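Local atomic coordinates of ribonuclease (PDB entry 2ZPO), a protein that probably cleaves single- and double-stranded RNA on the 3' side of pyrimidine nucleotides, as a secreted endonuclease of the pancreatic ribonuclease family. Residues A[34-42]-A[88-96]; A[98-106]-A[111-119]. All coordinates share one frame; numbering follows the deposited sequence. Where two conformers were deposited one is given.

Contact 1 (A[34-42]-A[88-96]). Unlike the reference sequence in segment 34-42: Leu37 (reference Ser). With SO4 (sulfate ion), chain B.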
loop_
_atom_site.group_PDB
_atom_site.type_symbol
_atom_site.label_atom_id
_atom_site.label_comp_id
_atom_site.label_asym_id
_atom_site.label_seq_id
_atom_site.Cartn_x
_atom_site.Cartn_y
_atom_site.Cartn_z
ATOM N N GLY A 34 4.999 6.530 8.967
ATOM C CA GLY A 34 6.095 5.874 9.697
ATOM C C GLY A 34 7.105 5.181 8.810
ATOM O O GLY A 34 7.833 4.312 9.262
ATOM N N MET A 35 7.139 5.560 7.535
ATOM C CA MET A 35 7.958 4.865 6.546
ATOM C C MET A 35 9.231 5.621 6.091
ATOM O O MET A 35 9.895 5.228 5.125
ATOM C CB MET A 35 7.079 4.423 5.363
ATOM C CG MET A 35 6.230 3.201 5.695
ATOM S SD MET A 35 5.168 2.712 4.295
ATOM C CE MET A 35 3.956 4.026 4.339
ATOM N N THR A 36 9.600 6.672 6.829
ATOM C CA THR A 36 10.840 7.399 6.508
ATOM C C THR A 36 11.833 7.472 7.676
ATOM O O THR A 36 12.859 8.152 7.574
ATOM C CB THR A 36 10.589 8.805 5.940
ATOM O OG1 THR A 36 9.960 9.621 6.919
ATOM C CG2 THR A 36 9.695 8.741 4.700
ATOM N N LEU A 37 11.521 6.779 8.764
ATOM C CA LEU A 37 12.485 6.604 9.842
ATOM C C LEU A 37 12.534 5.148 10.267
ATOM O O LEU A 37 11.489 4.477 10.295
ATOM C CB LEU A 37 12.143 7.490 11.034
ATOM C CG LEU A 37 12.648 8.931 11.057
ATOM C CD1 LEU A 37 12.301 9.550 12.377
ATOM C CD2 LEU A 37 14.157 9.013 10.820
ATOM N N PRO A 38 13.742 4.639 10.587
ATOM C CA PRO A 38 15.035 5.345 10.535
ATOM C C PRO A 38 15.641 5.520 9.128
ATOM O O PRO A 38 16.622 6.253 8.971
ATOM C CB PRO A 38 15.939 4.465 11.402
ATOM C CG PRO A 38 15.352 3.091 11.262
ATOM C CD PRO A 38 13.882 3.256 11.079
ATOM N N VAL A 39 15.065 4.865 8.124
ATOM C CA VAL A 39 15.555 4.959 6.727
ATOM C C VAL A 39 14.380 5.176 5.761
ATOM O O VAL A 39 13.234 4.907 6.103
ATOM C CB VAL A 39 16.319 3.674 6.297
ATOM C CG1 VAL A 39 17.634 3.528 7.091
ATOM C CG2 VAL A 39 15.457 2.433 6.495
ATOM N N CYS A 40 14.678 5.653 4.553
ATOM C CA CYS A 40 13.651 5.836 3.523
ATOM C C CYS A 40 13.229 4.493 2.935
ATOM O O CYS A 40 14.066 3.798 2.350
ATOM C CB CYS A 40 14.174 6.695 2.378
ATOM S SG CYS A 40 14.943 8.230 2.840
ATOM N N LYS A 41 11.958 4.110 3.108
ATOM C CA LYS A 41 11.425 2.943 2.383
ATOM C C LYS A 41 11.464 3.235 0.876
ATOM O O LYS A 41 11.115 4.336 0.426
ATOM C CB LYS A 41 10.019 2.579 2.850
ATOM C CG LYS A 41 9.455 1.263 2.245
ATOM C CD LYS A 41 8.156 0.889 2.910
ATOM C CE LYS A 41 7.602 -0.404 2.315
ATOM N NZ LYS A 41 6.130 -0.507 2.603
ATOM N N PHE A 42 11.902 2.251 0.089
ATOM C CA PHE A 42 12.111 2.475 -1.336
ATOM C C PHE A 42 10.818 2.695 -2.133
ATOM O O PHE A 42 10.753 3.593 -2.980
ATOM C CB PHE A 42 12.955 1.337 -1.934
ATOM C CG PHE A 42 14.428 1.471 -1.651
ATOM C CD1 PHE A 42 15.170 2.504 -2.227
ATOM C CD2 PHE A 42 15.081 0.563 -0.818
ATOM C CE1 PHE A 42 16.538 2.636 -1.970
ATOM C CE2 PHE A 42 16.451 0.686 -0.558
ATOM C CZ PHE A 42 17.174 1.729 -1.139
ATOM N N GLN A 88 19.085 5.242 1.290
ATOM C CA GLN A 88 18.250 5.085 2.475
ATOM C C GLN A 88 18.322 6.248 3.484
ATOM O O GLN A 88 17.520 6.276 4.414
ATOM C CB GLN A 88 18.628 3.788 3.237
ATOM C CG GLN A 88 20.083 3.749 3.734
ATOM C CD GLN A 88 20.366 2.707 4.810
ATOM O OE1 GLN A 88 21.275 2.885 5.622
ATOM N NE2 GLN A 88 19.601 1.618 4.819
ATOM N N ARG A 89 19.335 7.179 3.309
ATOM C CA ARG A 89 19.564 8.309 4.297
ATOM C C ARG A 89 18.427 9.243 3.910
ATOM O O ARG A 89 18.424 9.765 2.813
ATOM C CB ARG A 89 20.928 8.916 4.066
ATOM C CG ARG A 89 21.378 9.644 5.280
ATOM C CD ARG A 89 22.746 10.251 5.088
ATOM N NE ARG A 89 22.952 11.309 6.063
ATOM C CZ ARG A 89 23.376 11.116 7.309
ATOM N NH1 ARG A 89 23.524 12.153 8.124
ATOM N NH2 ARG A 89 23.649 9.896 7.740
ATOM N N PRO A 90 17.552 9.644 4.866
ATOM C CA PRO A 90 16.948 11.036 4.740
ATOM C C PRO A 90 17.746 12.181 4.382
ATOM O O PRO A 90 18.923 12.178 4.736
ATOM C CB PRO A 90 16.109 11.153 6.037
ATOM C CG PRO A 90 16.090 9.795 6.647
ATOM C CD PRO A 90 17.369 9.132 6.223
ATOM N N PRO A 91 17.165 13.211 3.746
ATOM C CA PRO A 91 15.754 13.343 3.393
ATOM C C PRO A 91 15.249 12.338 2.393
ATOM O O PRO A 91 15.975 11.959 1.481
ATOM C CB PRO A 91 15.666 14.731 2.733
ATOM C CG PRO A 91 16.877 15.415 3.074
ATOM C CD PRO A 91 17.937 14.425 3.406
ATOM N N CYS A 92 13.982 11.954 2.534
ATOM C CA CYS A 92 13.331 10.980 1.688
ATOM C C CYS A 92 12.393 11.713 0.748
ATOM O O CYS A 92 11.347 12.205 1.181
ATOM C CB CYS A 92 12.500 10.031 2.560
ATOM S SG CYS A 92 13.438 9.210 3.853
ATOM N N ASN A 93 12.771 11.815 -0.522
ATOM C CA ASN A 93 11.927 12.435 -1.551
ATOM C C ASN A 93 11.367 11.398 -2.492
ATOM O O ASN A 93 12.093 10.490 -2.936
ATOM C CB ASN A 93 12.720 13.470 -2.346
ATOM C CG ASN A 93 13.088 14.664 -1.500
ATOM O OD1 ASN A 93 12.217 15.424 -1.106
ATOM N ND2 ASN A 93 14.372 14.822 -1.202
ATOM N N TYR A 94 10.073 11.504 -2.784
ATOM C CA TYR A 94 9.388 10.486 -3.577
ATOM C C TYR A 94 8.822 11.047 -4.856
ATOM O O TYR A 94 8.569 12.243 -4.945
ATOM C CB TYR A 94 8.249 9.837 -2.753
ATOM C CG TYR A 94 8.788 8.991 -1.619
ATOM C CD1 TYR A 94 9.080 7.632 -1.816
ATOM C CD2 TYR A 94 9.050 9.548 -0.371
ATOM C CE1 TYR A 94 9.604 6.860 -0.801
ATOM C CE2 TYR A 94 9.576 8.768 0.677
ATOM C CZ TYR A 94 9.856 7.425 0.446
ATOM O OH TYR A 94 10.378 6.647 1.467
ATOM N N ASN A 95 8.661 10.173 -5.851
ATOM C CA ASN A 95 7.800 10.448 -6.998
ATOM C C ASN A 95 6.638 9.461 -6.895
ATOM O O ASN A 95 6.709 8.484 -6.159
ATOM C CB ASN A 95 8.539 10.250 -8.323
ATOM C CG ASN A 95 9.695 11.226 -8.501
ATOM O OD1 ASN A 95 9.526 12.450 -8.387
ATOM N ND2 ASN A 95 10.879 10.686 -8.759
ATOM N N GLY A 96 5.554 9.730 -7.613
ATOM C CA GLY A 96 4.370 8.897 -7.457
ATOM C C GLY A 96 3.542 8.876 -8.722
ATOM O O GLY A 96 3.668 9.761 -9.558
HETATM S S SO4 B . 4.759 -5.082 3.169
HETATM O O1 SO4 B . 4.955 -3.645 3.336
HETATM O O2 SO4 B . 5.990 -5.738 2.730
HETATM O O3 SO4 B . 4.318 -5.720 4.432
HETATM O O4 SO4 B . 3.780 -5.306 2.121
#
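Tyr94 OH donates a hydrogen bond to the backbone carbonyl of Lys41, with 2.6 Å between Tyr94 OH and Lys41 O. The hydroxyl lies in the carbonyl plane and meets a lone pair, while the carbonyl oxygen sits at the edge of the phenol ring, near CE1. At another part of the ring edge Thr36 CG2 comes to 3.9 Å from Tyr94 OH. Beside this lies the covalent link: the disulfide joins Cys40 SG to Cys92 SG at 2.1 Å with a torsion of -86°, close to the 90° magnitude such bonds prefer. Thr36 CB packs against Cys92 SG at 3.6 Å. A backbone bond from Cys40 N to Gln88 O (2.9 Å) ties in the start of segment 88-96, where the extended Gln88 side chain, in the conformer given, crosses Val39. Lys41 turns away from all this. A fully extended chain, its first torsion placing CG opposite the backbone N (chi1 -173°), carries Lys41 NZ to Asn44 OD1 and, by a weak bond of 3.4 Å, to O1 of the chain B sulfate. A disulfide and a phenol are thus likely to hold the backbone on which this lysine, a substrate-binding residue by similarity, is carried toward the anion site.

Contact 2 (A[98-106]-A[111-119]). With SO4 (sulfate ion), chain B; SO4 (sulfate ion), chain D; SO4 (sulfate ion), chain C.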
loop_
_atom_site.group_PDB
_atom_site.type_symbol
_atom_site.label_atom_id
_atom_site.label_comp_id
_atom_site.label_asym_id
_atom_site.label_seq_id
_atom_site.Cartn_x
_atom_site.Cartn_y
_atom_site.Cartn_z
ATOM N N THR A 98 -0.691 7.435 -9.987
ATOM C CA THR A 98 -1.949 6.832 -9.570
ATOM C C THR A 98 -2.471 5.889 -10.657
ATOM O O THR A 98 -2.109 6.001 -11.841
ATOM C CB THR A 98 -3.010 7.890 -9.207
ATOM O OG1 THR A 98 -3.327 8.701 -10.357
ATOM C CG2 THR A 98 -2.518 8.802 -8.090
ATOM N N SER A 99 -3.302 4.934 -10.252
ATOM C CA SER A 99 -3.887 3.977 -11.203
ATOM C C SER A 99 -5.141 3.375 -10.593
ATOM O O SER A 99 -5.519 3.711 -9.446
ATOM C CB SER A 99 -2.893 2.864 -11.537
ATOM O OG SER A 99 -2.524 2.201 -10.338
ATOM N N THR A 100 -5.803 2.517 -11.367
ATOM C CA THR A 100 -6.941 1.735 -10.886
ATOM C C THR A 100 -6.704 0.295 -11.345
ATOM O O THR A 100 -6.776 -0.001 -12.556
ATOM C CB THR A 100 -8.295 2.286 -11.412
ATOM O OG1 THR A 100 -8.335 3.717 -11.249
ATOM C CG2 THR A 100 -9.454 1.693 -10.631
ATOM N N GLN A 101 -6.390 -0.588 -10.389
ATOM C CA GLN A 101 -5.837 -1.902 -10.714
ATOM C C GLN A 101 -6.279 -2.909 -9.669
ATOM O O GLN A 101 -6.476 -2.535 -8.500
ATOM C CB GLN A 101 -4.314 -1.837 -10.698
ATOM C CG GLN A 101 -3.695 -0.964 -11.804
ATOM C CD GLN A 101 -2.204 -1.118 -11.832
ATOM O OE1 GLN A 101 -1.678 -2.067 -12.425
ATOM N NE2 GLN A 101 -1.513 -0.233 -11.141
ATOM N N ARG A 102 -6.448 -4.162 -10.105
ATOM C CA ARG A 102 -6.549 -5.260 -9.132
ATOM C C ARG A 102 -5.205 -5.392 -8.418
ATOM O O ARG A 102 -4.153 -4.963 -8.915
ATOM C CB ARG A 102 -6.949 -6.591 -9.802
ATOM C CG ARG A 102 -8.334 -6.533 -10.492
ATOM C CD ARG A 102 -8.574 -7.733 -11.416
ATOM N NE ARG A 102 -8.452 -9.009 -10.734
ATOM C CZ ARG A 102 -7.647 -10.012 -11.079
ATOM N NH1 ARG A 102 -6.869 -9.936 -12.153
ATOM N NH2 ARG A 102 -7.657 -11.123 -10.358
ATOM N N ILE A 103 -5.247 -5.984 -7.233
ATOM C CA ILE A 103 -4.036 -6.118 -6.422
ATOM C C ILE A 103 -3.837 -7.548 -5.924
ATOM O O ILE A 103 -4.807 -8.313 -5.771
ATOM C CB ILE A 103 -4.004 -5.129 -5.203
ATOM C CG1 ILE A 103 -5.162 -5.387 -4.227
ATOM C CG2 ILE A 103 -3.989 -3.676 -5.709
ATOM C CD1 ILE A 103 -5.101 -4.595 -2.912
ATOM N N ARG A 104 -2.562 -7.863 -5.633
ATOM C CA ARG A 104 -2.150 -9.169 -5.119
ATOM C C ARG A 104 -1.560 -8.901 -3.751
ATOM O O ARG A 104 -0.629 -8.087 -3.621
ATOM C CB ARG A 104 -1.091 -9.815 -6.044
ATOM C CG ARG A 104 -0.580 -11.153 -5.525
ATOM C CD ARG A 104 0.276 -11.876 -6.534
ATOM N NE ARG A 104 -0.560 -12.343 -7.637
ATOM C CZ ARG A 104 -0.095 -12.902 -8.741
ATOM N NH1 ARG A 104 1.222 -13.073 -8.881
ATOM N NH2 ARG A 104 -0.948 -13.279 -9.684
ATOM N N ILE A 105 -2.172 -9.485 -2.742
ATOM C CA ILE A 105 -1.697 -9.324 -1.358
ATOM C C ILE A 105 -1.361 -10.705 -0.743
ATOM O O ILE A 105 -1.742 -11.724 -1.290
ATOM C CB ILE A 105 -2.729 -8.533 -0.467
ATOM C CG1 ILE A 105 -4.045 -9.310 -0.305
ATOM C CG2 ILE A 105 -2.973 -7.145 -1.062
ATOM C CD1 ILE A 105 -5.041 -8.630 0.673
ATOM N N ALA A 106 -0.621 -10.706 0.366
ATOM C CA ALA A 106 -0.437 -11.933 1.150
ATOM C C ALA A 106 -1.407 -11.898 2.298
ATOM O O ALA A 106 -1.517 -10.874 3.001
ATOM C CB ALA A 106 0.985 -12.016 1.689
ATOM N N LEU A 111 -6.732 -12.608 7.121
ATOM C CA LEU A 111 -6.430 -11.170 7.178
ATOM C C LEU A 111 -5.193 -10.805 6.341
ATOM O O LEU A 111 -4.238 -11.591 6.243
ATOM C CB LEU A 111 -6.208 -10.699 8.616
ATOM C CG LEU A 111 -7.419 -10.863 9.540
ATOM C CD1 LEU A 111 -6.973 -10.530 10.957
ATOM C CD2 LEU A 111 -8.651 -10.011 9.119
ATOM N N PRO A 112 -5.201 -9.593 5.755
ATOM C CA PRO A 112 -4.051 -9.110 4.978
ATOM C C PRO A 112 -2.828 -8.844 5.858
ATOM O O PRO A 112 -2.952 -8.222 6.920
ATOM C CB PRO A 112 -4.555 -7.802 4.361
ATOM C CG PRO A 112 -5.685 -7.370 5.199
ATOM C CD PRO A 112 -6.308 -8.619 5.765
ATOM N N VAL A 113 -1.649 -9.267 5.392
ATOM C CA VAL A 113 -0.400 -9.007 6.132
ATOM C C VAL A 113 0.687 -8.338 5.280
ATOM O O VAL A 113 1.556 -7.668 5.812
ATOM C CB VAL A 113 0.141 -10.284 6.843
ATOM C CG1 VAL A 113 -0.822 -10.723 7.966
ATOM C CG2 VAL A 113 0.343 -11.399 5.860
ATOM N N HIS A 114 0.645 -8.527 3.970
ATOM C CA HIS A 114 1.595 -7.815 3.100
ATOM C C HIS A 114 0.948 -7.429 1.774
ATOM O O HIS A 114 0.038 -8.082 1.285
ATOM C CB HIS A 114 2.820 -8.673 2.768
ATOM C CG HIS A 114 3.512 -9.250 3.964
ATOM N ND1 HIS A 114 4.105 -8.464 4.926
ATOM C CD2 HIS A 114 3.700 -10.535 4.351
ATOM C CE1 HIS A 114 4.623 -9.239 5.865
ATOM N NE2 HIS A 114 4.392 -10.500 5.539
ATOM N N TYR A 115 1.469 -6.365 1.181
ATOM C CA TYR A 115 1.075 -5.999 -0.174
ATOM C C TYR A 115 2.126 -6.567 -1.098
ATOM O O TYR A 115 3.325 -6.348 -0.874
ATOM C CB TYR A 115 1.004 -4.476 -0.285
ATOM C CG TYR A 115 0.588 -3.982 -1.656
ATOM C CD1 TYR A 115 -0.754 -3.780 -1.958
ATOM C CD2 TYR A 115 1.539 -3.761 -2.668
ATOM C CE1 TYR A 115 -1.150 -3.355 -3.226
ATOM C CE2 TYR A 115 1.143 -3.309 -3.929
ATOM C CZ TYR A 115 -0.192 -3.106 -4.201
ATOM O OH TYR A 115 -0.624 -2.674 -5.433
ATOM N N ASP A 116 1.706 -7.263 -2.145
ATOM C CA ASP A 116 2.676 -7.788 -3.107
ATOM C C ASP A 116 2.867 -6.858 -4.298
ATOM O O ASP A 116 3.912 -6.241 -4.438
ATOM C CB ASP A 116 2.349 -9.204 -3.549
ATOM C CG ASP A 116 3.417 -9.764 -4.453
ATOM O OD1 ASP A 116 4.579 -9.346 -4.276
ATOM O OD2 ASP A 116 3.104 -10.609 -5.295
ATOM N N ARG A 117 1.850 -6.744 -5.156
ATOM C CA ARG A 117 1.959 -5.901 -6.340
ATOM C C ARG A 117 0.582 -5.619 -6.913
ATOM O O ARG A 117 -0.385 -6.289 -6.546
ATOM C CB ARG A 117 2.855 -6.586 -7.382
ATOM C CG ARG A 117 2.318 -7.891 -7.974
ATOM C CD ARG A 117 3.261 -8.286 -9.116
ATOM N NE ARG A 117 2.878 -9.491 -9.822
ATOM C CZ ARG A 117 2.027 -9.529 -10.843
ATOM N NH1 ARG A 117 1.441 -8.413 -11.270
ATOM N NH2 ARG A 117 1.758 -10.687 -11.430
ATOM N N ALA A 118 0.518 -4.640 -7.815
ATOM C CA ALA A 118 -0.642 -4.449 -8.677
ATOM C C ALA A 118 -0.613 -5.482 -9.800
ATOM O O ALA A 118 0.477 -5.909 -10.230
ATOM C CB ALA A 118 -0.647 -3.040 -9.253
ATOM N N ILE A 119 -1.809 -5.896 -10.221
ATOM C CA ILE A 119 -2.003 -6.828 -11.333
ATOM C C ILE A 119 -2.243 -6.033 -12.613
ATOM O O ILE A 119 -2.964 -5.018 -12.597
ATOM C CB ILE A 119 -3.229 -7.750 -11.096
ATOM C CG1 ILE A 119 -2.976 -8.711 -9.947
ATOM C CG2 ILE A 119 -3.599 -8.518 -12.375
ATOM C CD1 ILE A 119 -4.238 -9.280 -9.367
HETATM S S SO4 B . 4.759 -5.082 3.169
HETATM O O1 SO4 B . 4.955 -3.645 3.336
HETATM O O2 SO4 B . 5.990 -5.738 2.730
HETATM O O3 SO4 B . 4.318 -5.720 4.432
HETATM O O4 SO4 B . 3.780 -5.306 2.121
HETATM S S SO4 D . -0.983 10.980 -11.480
HETATM O O1 SO4 D . 0.209 11.275 -10.674
HETATM O O2 SO4 D . -0.873 9.650 -12.121
HETATM O O3 SO4 D . -2.165 11.084 -10.634
HETATM O O4 SO4 D . -1.101 11.986 -12.547
HETATM S S SO4 C . 4.073 -2.995 -8.820
HETATM O O1 SO4 C . 4.502 -1.589 -8.769
HETATM O O2 SO4 C . 4.137 -3.492 -10.191
HETATM O O3 SO4 C . 4.938 -3.864 -8.010
HETATM O O4 SO4 C . 2.711 -3.071 -8.299
HETATM O O HOH W 1 -5.686 -4.727 -12.823
HETATM O O HOH W 2 3.592 -12.128 -7.293
#
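Ile103 and Tyr115 meet at about a right angle, Ile103 CG2 lying at the ring edge 3.8 Å from Tyr115 CE1. Ile105 continues this apolar face: its CG2 approaches Tyr115 CD1, and Ile105 CD1 rests 3.8 Å from Pro112 CB. Val47 of strand 43-47 packs on Ile103 and Tyr115, Ile54 of helix 51-55 on Ile105. Between the strands the antiparallel register slips twice. Asp116 N and Arg117 N both donate to Arg104 O, and Val113 N and, weakly, His114 N to Ala106 O, each pair forming a classic beta bulge. On the other face Arg104 runs alongside Asp116. In the conformer given for the aspartate, Arg104 CD lies 3.3 Å from Asp116 OD2 and a water joins Arg104 NH1 to that oxygen, while Arg104 NE forms a salt bridge with Asp71. Arg117 NH2 stands over one face of the Arg104 guanidinium, 3.5 Å from Arg104 NH1. A leucine in place of Arg104 would probably leave Asp71 without its charged mate and break the water link to Asp116. Farther along, His114 ND1, in the conformer given, donates to O3 of the chain B sulfate (2.8 Å), which lies in the imidazole plane, and Tyr115 N to its O4 (2.7 Å). This bulged hairpin carries the proton-donor histidine, assigned by similarity, of the ribonuclease A active site, where the sulfate probably marks a phosphate position.

In the fold
Both contacts use strand 94-108 and both are partly buried, yet they lie on opposite sides of the chain's centre, their own centres about 21 Å apart. Contact 1, centred about 15 Å from the centre of the chain, is the more peripheral: largely irregular backbone, fastened by a disulfide and a backbone bond to the loop before the strand and by one tyrosine bond from the strand's first residues. Contact 2, about 7 Å from that centre, is a bulged antiparallel hairpin held by repeated backbone bonds, one face mainly apolar (Ile103, Ile105, Tyr115), the other carrying Arg104, Arg117 and His114. They converge at one sulfate, reached weakly by Lys41 and firmly by His114, which His11 also binds.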